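Local coordinates for putative Lipoprotein (Clostridium perfringens, PDB 5J7R) that is of unknown function but, as a putative lipoprotein with a sporulation and spore germination family domain, may act at the cell or spore membrane, at residues A[50-55]-A[124-129]; A[65-68]-A[74-77]; A[83-88]-A[94-99]; A[116-121]-A[128-133]. All coordinates share one frame; numbering follows the deposited sequence.

Interaction 1: residues A[50-55]-A[124-129]; sequences DGDEIL and IPSINK. With MG (magnesium ion), chain E.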
loop_
_atom_site.group_PDB
_atom_site.type_symbol
_atom_site.label_atom_id
_atom_site.label_comp_id
_atom_site.label_asym_id
_atom_site.label_seq_id
_atom_site.Cartn_x
_atom_site.Cartn_y
_atom_site.Cartn_z
ATOM N N ASP A 50 -0.261 4.591 7.035
ATOM C CA ASP A 50 -0.280 3.209 7.495
ATOM C C ASP A 50 -0.902 2.385 6.370
ATOM O O ASP A 50 -2.104 2.417 6.209
ATOM C CB ASP A 50 -1.094 3.167 8.806
ATOM C CG ASP A 50 -1.252 1.795 9.400
ATOM O OD1 ASP A 50 -1.458 0.808 8.700
ATOM O OD2 ASP A 50 -1.301 1.714 10.624
ATOM N N GLY A 51 -0.077 1.652 5.609
ATOM C CA GLY A 51 -0.568 0.885 4.456
ATOM C C GLY A 51 -1.713 -0.077 4.663
ATOM O O GLY A 51 -2.644 -0.112 3.857
ATOM N N ASP A 52 -1.635 -0.879 5.718
ATOM C CA ASP A 52 -2.702 -1.828 6.030
ATOM C C ASP A 52 -4.008 -1.090 6.322
ATOM O O ASP A 52 -5.071 -1.606 5.984
ATOM C CB ASP A 52 -2.303 -2.769 7.180
ATOM C CG ASP A 52 -1.162 -3.718 6.794
ATOM O OD1 ASP A 52 -0.650 -3.621 5.656
ATOM O OD2 ASP A 52 -0.786 -4.578 7.632
ATOM N N GLU A 53 -3.945 0.104 6.940
ATOM C CA GLU A 53 -5.173 0.867 7.200
ATOM C C GLU A 53 -5.737 1.413 5.918
ATOM O O GLU A 53 -6.949 1.375 5.734
ATOM C CB GLU A 53 -4.987 1.991 8.204
ATOM C CG GLU A 53 -4.693 1.492 9.601
ATOM C CD GLU A 53 -4.686 2.595 10.655
ATOM O OE1 GLU A 53 -4.784 2.282 11.869
ATOM O OE2 GLU A 53 -4.600 3.780 10.276
ATOM N N ILE A 54 -4.888 1.926 5.032
ATOM C CA ILE A 54 -5.432 2.441 3.761
ATOM C C ILE A 54 -5.995 1.307 2.909
ATOM O O ILE A 54 -6.988 1.511 2.256
ATOM C CB ILE A 54 -4.585 3.439 2.930
ATOM C CG1 ILE A 54 -3.387 2.801 2.257
ATOM C CG2 ILE A 54 -4.230 4.621 3.800
ATOM C CD1 ILE A 54 -2.716 3.746 1.280
ATOM N N LEU A 55 -5.360 0.133 2.925
ATOM C CA LEU A 55 -5.848 -1.020 2.160
ATOM C C LEU A 55 -7.171 -1.508 2.743
ATOM O O LEU A 55 -8.140 -1.716 2.008
ATOM C CB LEU A 55 -4.833 -2.155 2.168
ATOM C CG LEU A 55 -5.204 -3.413 1.381
ATOM C CD1 LEU A 55 -5.439 -3.100 -0.091
ATOM C CD2 LEU A 55 -4.101 -4.438 1.532
ATOM N N ILE A 124 -5.847 -9.198 5.286
ATOM C CA ILE A 124 -4.723 -8.379 5.734
ATOM C C ILE A 124 -4.176 -9.177 6.925
ATOM O O ILE A 124 -4.840 -9.239 7.957
ATOM C CB ILE A 124 -5.186 -6.966 6.126
ATOM C CG1 ILE A 124 -5.782 -6.256 4.902
ATOM C CG2 ILE A 124 -4.011 -6.162 6.665
ATOM C CD1 ILE A 124 -6.404 -4.903 5.186
ATOM N N PRO A 125 -2.978 -9.792 6.784
ATOM C CA PRO A 125 -2.396 -10.661 7.839
ATOM C C PRO A 125 -2.389 -10.113 9.256
ATOM O O PRO A 125 -2.615 -10.867 10.205
ATOM C CB PRO A 125 -0.953 -10.889 7.364
ATOM C CG PRO A 125 -0.979 -10.622 5.907
ATOM C CD PRO A 125 -1.990 -9.537 5.712
ATOM N N SER A 126 -2.137 -8.819 9.397
ATOM C CA SER A 126 -2.102 -8.182 10.716
ATOM C C SER A 126 -3.467 -8.176 11.435
ATOM O O SER A 126 -3.524 -7.937 12.626
ATOM C CB SER A 126 -1.531 -6.755 10.598
ATOM O OG SER A 126 -2.239 -5.988 9.637
ATOM N N ILE A 127 -4.548 -8.478 10.719
ATOM C CA ILE A 127 -5.885 -8.461 11.312
ATOM C C ILE A 127 -6.434 -9.864 11.537
ATOM O O ILE A 127 -6.448 -10.688 10.622
ATOM C CB ILE A 127 -6.866 -7.663 10.425
ATOM C CG1 ILE A 127 -6.312 -6.244 10.180
ATOM C CG2 ILE A 127 -8.244 -7.606 11.086
ATOM C CD1 ILE A 127 -7.099 -5.397 9.199
ATOM N N ASN A 128 -6.887 -10.109 12.767
ATOM C CA ASN A 128 -7.486 -11.385 13.165
ATOM C C ASN A 128 -8.920 -11.207 13.679
ATOM O O ASN A 128 -9.677 -12.175 13.725
ATOM C CB ASN A 128 -6.634 -12.072 14.234
ATOM C CG ASN A 128 -5.269 -12.496 13.712
ATOM O OD1 ASN A 128 -5.097 -12.788 12.521
ATOM N ND2 ASN A 128 -4.293 -12.556 14.609
ATOM N N LYS A 129 -9.287 -9.982 14.060
ATOM C CA LYS A 129 -10.629 -9.688 14.560
ATOM C C LYS A 129 -11.105 -8.327 14.074
ATOM O O LYS A 129 -10.304 -7.497 13.626
ATOM C CB LYS A 129 -10.636 -9.682 16.086
ATOM C CG LYS A 129 -10.196 -10.987 16.716
ATOM C CD LYS A 129 -10.307 -10.945 18.228
ATOM C CE LYS A 129 -9.912 -12.296 18.804
ATOM N NZ LYS A 129 -9.905 -12.353 20.292
HETATM MG MG MG E . -0.587 0.329 12.360
HETATM O O HOH W 1 -1.684 -1.200 10.672
HETATM O O HOH W 2 -2.524 0.674 12.701
HETATM O O HOH W 3 -0.285 -1.331 13.256
HETATM O O HOH W 4 1.140 -0.154 10.898
#
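D52 reaches from the first turn of helix 51-65 to the turn that follows helix 107-121 and takes the hydroxyl of S126 at one carboxylate oxygen. The bond from S126 OG to D52 OD2 is 2.8 Å long and arrives on the anti side of the carboxylate, 24° out of its plane. S126 OG stands between its own backbone N and carbonyl carbon (chi1 54°), a rotation that turns the hydroxyl to the helix. Beside this bond the side chains of D52 and I124 run alongside one another, pointing opposite ways. The branch methyl I124 CG2 lies 3.7 Å from D52 OD2, while the longer arm carries CD1 to 3.6 Å from the backbone O of D52. One turn further along the helix, L55 CD2 touches I124 CG1 at 4.2 Å.

The receiving loop is a type I beta turn from I124 to I127, closed by I127 N on I124 O, so its tight bend presents I124 and S126 to the same helix end. D50 is the N-cap of that helix: its OD1 accepts from E53 N at 3.1 Å, met from above the carboxylate plane. The other oxygen of D50, OD2, binds the magnesium ion at 2.3 Å, and four waters are also bound to the metal. One of these waters donates to D50 OD1 and another to E53 OE1, so the waters brace D50 OD1 and link E53 to the metal. D52 is gripped from the N-terminal side as well, its OD1 accepting from I22 N, and L55 packs on V49 of the second subunit.

Interaction 2: residues A[65-68]-A[74-77]; sequences QGPS and APIL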
loop_
_atom_site.group_PDB
_atom_site.type_symbol
_atom_site.label_atom_id
_atom_site.label_comp_id
_atom_site.label_asym_id
_atom_site.label_seq_id
_atom_site.Cartn_x
_atom_site.Cartn_y
_atom_site.Cartn_z
ATOM N N GLN A 65 -19.760 -0.423 -1.752
ATOM C CA GLN A 65 -20.158 -0.149 -3.140
ATOM C C GLN A 65 -20.986 -1.299 -3.711
ATOM O O GLN A 65 -21.779 -1.087 -4.625
ATOM C CB GLN A 65 -18.948 0.136 -4.031
ATOM C CG GLN A 65 -18.254 1.452 -3.703
ATOM C CD GLN A 65 -16.960 1.653 -4.481
ATOM O OE1 GLN A 65 -16.731 0.994 -5.490
ATOM N NE2 GLN A 65 -16.115 2.582 -4.020
ATOM N N GLY A 66 -20.789 -2.505 -3.171
ATOM C CA GLY A 66 -21.540 -3.674 -3.602
ATOM C C GLY A 66 -20.916 -4.481 -4.723
ATOM O O GLY A 66 -19.909 -4.078 -5.315
ATOM N N PRO A 67 -21.512 -5.640 -5.020
ATOM C CA PRO A 67 -21.004 -6.512 -6.082
ATOM C C PRO A 67 -21.317 -5.983 -7.472
ATOM O O PRO A 67 -22.195 -5.134 -7.621
ATOM C CB PRO A 67 -21.745 -7.824 -5.839
ATOM C CG PRO A 67 -23.034 -7.412 -5.219
ATOM C CD PRO A 67 -22.733 -6.183 -4.396
ATOM N N SER A 68 -20.587 -6.481 -8.469
ATOM C CA SER A 68 -20.782 -6.078 -9.863
ATOM C C SER A 68 -22.219 -6.489 -10.313
ATOM O O SER A 68 -22.761 -7.550 -9.930
ATOM C CB SER A 68 -19.622 -6.563 -10.794
ATOM O OG SER A 68 -19.570 -7.967 -10.958
ATOM N N ALA A 74 -25.118 -10.779 -4.039
ATOM C CA ALA A 74 -25.935 -9.765 -3.378
ATOM C C ALA A 74 -25.099 -8.947 -2.394
ATOM O O ALA A 74 -24.089 -9.436 -1.875
ATOM C CB ALA A 74 -27.089 -10.417 -2.648
ATOM N N PRO A 75 -25.507 -7.689 -2.141
ATOM C CA PRO A 75 -24.762 -6.849 -1.196
ATOM C C PRO A 75 -24.865 -7.340 0.257
ATOM O O PRO A 75 -25.809 -8.072 0.607
ATOM C CB PRO A 75 -25.432 -5.474 -1.336
ATOM C CG PRO A 75 -26.778 -5.754 -1.916
ATOM C CD PRO A 75 -26.584 -6.935 -2.809
ATOM N N ILE A 76 -23.885 -6.945 1.065
ATOM C CA ILE A 76 -23.818 -7.301 2.490
ATOM C C ILE A 76 -24.076 -6.115 3.428
ATOM O O ILE A 76 -24.300 -6.316 4.621
ATOM C CB ILE A 76 -22.482 -7.990 2.862
ATOM C CG1 ILE A 76 -21.275 -7.094 2.567
ATOM C CG2 ILE A 76 -22.362 -9.307 2.107
ATOM C CD1 ILE A 76 -19.966 -7.686 3.033
ATOM N N LEU A 77 -24.033 -4.899 2.889
ATOM C CA LEU A 77 -24.299 -3.673 3.647
ATOM C C LEU A 77 -25.141 -2.751 2.779
ATOM O O LEU A 77 -25.044 -2.817 1.557
ATOM C CB LEU A 77 -22.997 -2.942 4.013
ATOM C CG LEU A 77 -22.040 -3.569 5.029
ATOM C CD1 LEU A 77 -20.722 -2.816 5.067
ATOM C CD2 LEU A 77 -22.681 -3.622 6.411
#
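The contact belongs to the long irregular connection between helix 51-65 and strand 83-89, where the chain leaves the helix, makes an excursion and comes back past its own start. G66 is the first residue to abandon helical geometry, with phi at 91°, and the positive value swings the chain off the helix axis into P67. On the returning limb A74 and P75 run beside P67, and the meeting is purely van der Waals.

P67 turns one edge of its pyrrolidine ring, the CG and CD methylenes, to the backbone of the other limb. P67 CG sits 3.8 Å from A74 C, the carbonyl carbon, and 4.0 Å from P75 N, hence over the peptide link that joins the two residues.

This surface contact also lies at the subunit interface: P67 packs on Q45 of the second subunit, and A74 forms backbone hydrogen bonds to that subunit. Inward, the same limb is tied to helix 107-121, since P75 O accepts from K109 NZ and I76 O from T113 OG1, while the buried side chain of I76 touches L63 of helix 51-65 and I117 of helix 107-121. Back at the two prolines, CD of P67 meets P75 at two points, its CA at 3.8 Å and its CB at 4.1 Å.

Interaction 3: residues A[83-88]-A[94-99]; sequences LLSFDI and IINLSK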
loop_
_atom_site.group_PDB
_atom_site.type_symbol
_atom_site.label_atom_id
_atom_site.label_comp_id
_atom_site.label_asym_id
_atom_site.label_seq_id
_atom_site.Cartn_x
_atom_site.Cartn_y
_atom_site.Cartn_z
ATOM N N LEU A 83 -18.469 4.905 5.397
ATOM C CA LEU A 83 -17.366 4.552 6.272
ATOM C C LEU A 83 -16.865 5.839 6.954
ATOM O O LEU A 83 -16.312 6.714 6.299
ATOM C CB LEU A 83 -16.251 3.887 5.465
ATOM C CG LEU A 83 -15.015 3.445 6.243
ATOM C CD1 LEU A 83 -15.356 2.449 7.327
ATOM C CD2 LEU A 83 -14.025 2.841 5.289
ATOM N N LEU A 84 -17.084 5.957 8.260
ATOM C CA LEU A 84 -16.660 7.141 9.004
ATOM C C LEU A 84 -15.162 7.113 9.245
ATOM O O LEU A 84 -14.485 8.129 9.088
ATOM C CB LEU A 84 -17.421 7.253 10.322
ATOM C CG LEU A 84 -18.943 7.402 10.187
ATOM C CD1 LEU A 84 -19.584 7.386 11.565
ATOM C CD2 LEU A 84 -19.331 8.664 9.430
ATOM N N SER A 85 -14.648 5.954 9.635
ATOM C CA SER A 85 -13.219 5.799 9.871
ATOM C C SER A 85 -12.841 4.325 9.946
ATOM O O SER A 85 -13.681 3.468 10.228
ATOM C CB SER A 85 -12.777 6.485 11.166
ATOM O OG SER A 85 -13.355 5.864 12.298
ATOM N N PHE A 86 -11.565 4.054 9.700
ATOM C CA PHE A 86 -11.037 2.714 9.755
ATOM C C PHE A 86 -9.680 2.787 10.438
ATOM O O PHE A 86 -8.816 3.541 10.000
ATOM C CB PHE A 86 -10.922 2.124 8.357
ATOM C CG PHE A 86 -10.419 0.723 8.352
ATOM C CD1 PHE A 86 -11.271 -0.350 8.571
ATOM C CD2 PHE A 86 -9.086 0.473 8.154
ATOM C CE1 PHE A 86 -10.779 -1.655 8.575
ATOM C CE2 PHE A 86 -8.593 -0.819 8.171
ATOM C CZ PHE A 86 -9.430 -1.882 8.380
ATOM N N ASP A 87 -9.497 2.018 11.509
ATOM C CA ASP A 87 -8.254 2.024 12.265
ATOM C C ASP A 87 -7.887 0.610 12.694
ATOM O O ASP A 87 -8.756 -0.206 12.929
ATOM C CB ASP A 87 -8.403 2.925 13.504
ATOM C CG ASP A 87 -8.623 4.406 13.147
ATOM O OD1 ASP A 87 -7.775 5.028 12.451
ATOM O OD2 ASP A 87 -9.613 4.984 13.631
ATOM N N ILE A 88 -6.589 0.334 12.783
ATOM C CA ILE A 88 -6.089 -0.978 13.202
ATOM C C ILE A 88 -5.363 -0.859 14.543
ATOM O O ILE A 88 -4.289 -0.272 14.622
ATOM C CB ILE A 88 -5.133 -1.589 12.146
ATOM C CG1 ILE A 88 -5.895 -1.871 10.840
ATOM C CG2 ILE A 88 -4.522 -2.890 12.657
ATOM C CD1 ILE A 88 -5.018 -2.310 9.684
ATOM N N ILE A 94 -10.911 -1.698 13.624
ATOM C CA ILE A 94 -12.032 -0.910 14.119
ATOM C C ILE A 94 -12.698 -0.310 12.901
ATOM O O ILE A 94 -12.192 0.651 12.313
ATOM C CB ILE A 94 -11.581 0.232 15.036
ATOM C CG1 ILE A 94 -10.804 -0.294 16.202
ATOM C CG2 ILE A 94 -12.764 0.925 15.666
ATOM C CD1 ILE A 94 -10.062 0.799 16.912
ATOM N N ILE A 95 -13.839 -0.871 12.534
ATOM C CA ILE A 95 -14.590 -0.424 11.376
ATOM C C ILE A 95 -15.735 0.428 11.879
ATOM O O ILE A 95 -16.725 -0.087 12.390
ATOM C CB ILE A 95 -15.113 -1.625 10.569
ATOM C CG1 ILE A 95 -13.950 -2.553 10.214
ATOM C CG2 ILE A 95 -15.850 -1.144 9.327
ATOM C CD1 ILE A 95 -14.360 -3.861 9.576
ATOM N N ASN A 96 -15.598 1.737 11.697
ATOM C CA ASN A 96 -16.585 2.692 12.151
ATOM C C ASN A 96 -17.518 3.094 11.019
ATOM O O ASN A 96 -17.121 3.811 10.106
ATOM C CB ASN A 96 -15.859 3.905 12.715
ATOM C CG ASN A 96 -16.795 4.907 13.336
ATOM O OD1 ASN A 96 -17.923 4.575 13.725
ATOM N ND2 ASN A 96 -16.326 6.137 13.472
ATOM N N LEU A 97 -18.773 2.659 11.116
ATOM C CA LEU A 97 -19.786 2.922 10.089
ATOM C C LEU A 97 -20.801 3.949 10.550
ATOM O O LEU A 97 -20.857 4.288 11.724
ATOM C CB LEU A 97 -20.513 1.616 9.742
ATOM C CG LEU A 97 -19.618 0.438 9.316
ATOM C CD1 LEU A 97 -20.443 -0.827 9.160
ATOM C CD2 LEU A 97 -18.843 0.738 8.036
ATOM N N SER A 98 -21.594 4.448 9.607
ATOM C CA SER A 98 -22.641 5.423 9.904
ATOM C C SER A 98 -23.911 4.683 10.329
ATOM O O SER A 98 -23.982 3.447 10.254
ATOM C CB SER A 98 -22.934 6.284 8.677
ATOM O OG SER A 98 -23.391 5.493 7.592
ATOM N N LYS A 99 -24.913 5.444 10.763
ATOM C CA LYS A 99 -26.212 4.901 11.201
ATOM C C LYS A 99 -26.946 4.077 10.112
ATOM O O LYS A 99 -27.707 3.164 10.433
ATOM C CB LYS A 99 -27.100 6.064 11.668
ATOM C CG LYS A 99 -28.498 5.723 12.151
ATOM C CD LYS A 99 -29.292 7.001 12.419
ATOM C CE LYS A 99 -30.670 6.771 13.026
ATOM N NZ LYS A 99 -31.274 8.040 13.538
#
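N96 holds CG anti to its backbone N (chi1 -175°), and S85 sets OG between its N and carbonyl carbon (chi1 65°); together these rotations bring amide and hydroxyl side by side. N96 ND2 donates to S85 OG over 3.2 Å, and the oxygen lies in the amide plane. The other end of that amide, OD1, accepts from N136 N, so its rotation is fixed from both sides. L84 lays its CB against ND2 and sends CD1 to 3.4 Å from L97 O.

On the opposite face F86 and I95 run alongside each other in the same direction, and I95 CG1 meets the ring edge at CE1, 3.7 Å away. L83 CD1 lies 3.9 Å from L97 CD2 and also touches I95.

The backbones pair antiparallel through N96 N to S85 O and through both bonds of the hydrogen-bonded pair D87 and I94, I94 N reaching D87 O at 2.7 Å. N96 O takes L84 N at 2.8 Å and S85 N through a weak 3.3 Å bond. Two consecutive residues facing N96 shift the register by one, the mark of a classic beta bulge within the hairpin of strands 83-89 and 92-97.

Interaction 4: residues A[116-121]-A[128-133]; sequences GIIATI and NKINIL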
loop_
_atom_site.group_PDB
_atom_site.type_symbol
_atom_site.label_atom_id
_atom_site.label_comp_id
_atom_site.label_asym_id
_atom_site.label_seq_id
_atom_site.Cartn_x
_atom_site.Cartn_y
_atom_site.Cartn_z
ATOM N N GLY A 116 -18.736 -12.020 5.638
ATOM C CA GLY A 116 -18.188 -11.348 4.451
ATOM C C GLY A 116 -17.172 -10.261 4.797
ATOM O O GLY A 116 -16.139 -10.139 4.150
ATOM N N ILE A 117 -17.474 -9.483 5.830
ATOM C CA ILE A 117 -16.581 -8.435 6.294
ATOM C C ILE A 117 -15.296 -9.091 6.831
ATOM O O ILE A 117 -14.196 -8.697 6.455
ATOM C CB ILE A 117 -17.257 -7.547 7.359
ATOM C CG1 ILE A 117 -18.444 -6.815 6.725
ATOM C CG2 ILE A 117 -16.280 -6.508 7.905
ATOM C CD1 ILE A 117 -19.318 -6.056 7.707
ATOM N N ILE A 118 -15.451 -10.104 7.674
ATOM C CA ILE A 118 -14.308 -10.822 8.253
ATOM C C ILE A 118 -13.450 -11.483 7.198
ATOM O O ILE A 118 -12.232 -11.335 7.209
ATOM C CB ILE A 118 -14.763 -11.869 9.289
ATOM C CG1 ILE A 118 -15.279 -11.137 10.531
ATOM C CG2 ILE A 118 -13.606 -12.785 9.699
ATOM C CD1 ILE A 118 -15.829 -12.041 11.613
ATOM N N ALA A 119 -14.079 -12.203 6.279
ATOM C CA ALA A 119 -13.329 -12.884 5.232
ATOM C C ALA A 119 -12.561 -11.877 4.380
ATOM O O ALA A 119 -11.445 -12.151 3.951
ATOM C CB ALA A 119 -14.253 -13.710 4.363
ATOM N N THR A 120 -13.164 -10.716 4.147
ATOM C CA THR A 120 -12.526 -9.688 3.329
ATOM C C THR A 120 -11.375 -9.018 4.074
ATOM O O THR A 120 -10.265 -8.945 3.556
ATOM C CB THR A 120 -13.537 -8.624 2.897
ATOM O OG1 THR A 120 -14.623 -9.257 2.201
ATOM C CG2 THR A 120 -12.883 -7.578 1.992
ATOM N N ILE A 121 -11.648 -8.560 5.289
ATOM C CA ILE A 121 -10.647 -7.886 6.113
ATOM C C ILE A 121 -9.507 -8.762 6.622
ATOM O O ILE A 121 -8.358 -8.324 6.603
ATOM C CB ILE A 121 -11.303 -7.125 7.285
ATOM C CG1 ILE A 121 -12.108 -5.949 6.747
ATOM C CG2 ILE A 121 -10.259 -6.575 8.244
ATOM C CD1 ILE A 121 -11.278 -4.897 6.015
ATOM N N ASN A 128 -6.887 -10.109 12.767
ATOM C CA ASN A 128 -7.486 -11.385 13.165
ATOM C C ASN A 128 -8.920 -11.207 13.679
ATOM O O ASN A 128 -9.677 -12.175 13.725
ATOM C CB ASN A 128 -6.634 -12.072 14.234
ATOM C CG ASN A 128 -5.269 -12.496 13.712
ATOM O OD1 ASN A 128 -5.097 -12.788 12.521
ATOM N ND2 ASN A 128 -4.293 -12.556 14.609
ATOM N N LYS A 129 -9.287 -9.982 14.060
ATOM C CA LYS A 129 -10.629 -9.688 14.560
ATOM C C LYS A 129 -11.105 -8.327 14.074
ATOM O O LYS A 129 -10.304 -7.497 13.626
ATOM C CB LYS A 129 -10.636 -9.682 16.086
ATOM C CG LYS A 129 -10.196 -10.987 16.716
ATOM C CD LYS A 129 -10.307 -10.945 18.228
ATOM C CE LYS A 129 -9.912 -12.296 18.804
ATOM N NZ LYS A 129 -9.905 -12.353 20.292
ATOM N N ILE A 130 -12.416 -8.107 14.149
ATOM C CA ILE A 130 -13.000 -6.828 13.753
ATOM C C ILE A 130 -13.895 -6.334 14.880
ATOM O O ILE A 130 -14.474 -7.116 15.627
ATOM C CB ILE A 130 -13.796 -6.888 12.427
ATOM C CG1 ILE A 130 -15.101 -7.681 12.586
ATOM C CG2 ILE A 130 -12.915 -7.451 11.314
ATOM C CD1 ILE A 130 -15.967 -7.693 11.345
ATOM N N ASN A 131 -13.973 -5.021 14.996
ATOM C CA ASN A 131 -14.783 -4.370 15.983
ATOM C C ASN A 131 -15.578 -3.337 15.206
ATOM O O ASN A 131 -15.035 -2.322 14.777
ATOM C CB ASN A 131 -13.897 -3.712 17.042
ATOM C CG ASN A 131 -14.690 -3.050 18.155
ATOM O OD1 ASN A 131 -15.873 -3.313 18.343
ATOM N ND2 ASN A 131 -14.028 -2.195 18.910
ATOM N N ILE A 132 -16.859 -3.616 14.996
ATOM C CA ILE A 132 -17.731 -2.709 14.261
ATOM C C ILE A 132 -18.342 -1.700 15.217
ATOM O O ILE A 132 -18.830 -2.065 16.272
ATOM C CB ILE A 132 -18.839 -3.464 13.507
ATOM C CG1 ILE A 132 -18.196 -4.435 12.506
ATOM C CG2 ILE A 132 -19.761 -2.466 12.803
ATOM C CD1 ILE A 132 -19.155 -5.314 11.737
ATOM N N LEU A 133 -18.289 -0.433 14.825
ATOM C CA LEU A 133 -18.838 0.671 15.596
ATOM C C LEU A 133 -19.744 1.438 14.669
ATOM O O LEU A 133 -19.583 1.394 13.452
ATOM C CB LEU A 133 -17.747 1.638 16.078
ATOM C CG LEU A 133 -16.573 1.168 16.914
ATOM C CD1 LEU A 133 -15.698 2.358 17.285
ATOM C CD2 LEU A 133 -17.020 0.440 18.155
#
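I117 turns toward strand 129-133 and divides its two branches between two strand residues. Its CG2 meets I130 CD1 at 3.7 Å, the two side chains crossing at about a right angle, while its CD1 reaches I132 CD1 tip to tip at 4.1 Å.

I118 meets the same I130 methyl with its CG1, 3.6 Å from I130 CD1, the two side chains crossing at a slant. I130 can serve both isoleucines because its CG1 stands between its backbone N and carbonyl carbon (chi1 70°), which directs CD1 at the helix. T120 OG1 donates to G116 O at 2.6 Å, from the opposite face of the carbonyl plane to T120 N, which bonds there too; T120 OG1 also accepts from Y30 N of the second subunit. A turn after I117, I121 brings CG2 to 4.2 Å from I130 CG2.

All five touching residues are buried isoleucines. The axes of helix segment 116-121 and strand segment 129-133 pass 8.9 Å apart at 130°, within the beta-alpha-beta unit of strand 92-97, helix 107-121 and strand 129-134. F152 packs on I118 and I130, and helix 51-65 flanks the same layer, its I60 touching both I117 and I121.

From the N terminus, the chain first enters interaction 1 at 50-55, whose partner 124-129 comes 69 residues later, so interactions 2 and 3 both nest inside this large loop. Interaction 2 closes a short excursion after helix 51-65; next in series, interaction 3 closes the hairpin of strands 83-89 and 92-97. Interaction 4 opens at 116-121 and ends on the same stretch as interaction 1, with N128 and K129 common to both. E53 OE1 with I88 N joins interactions 1 and 3, L97 N with L133 O joins 3 to 4 within the mixed sheet, and I76 against I117 joins 2 to 4.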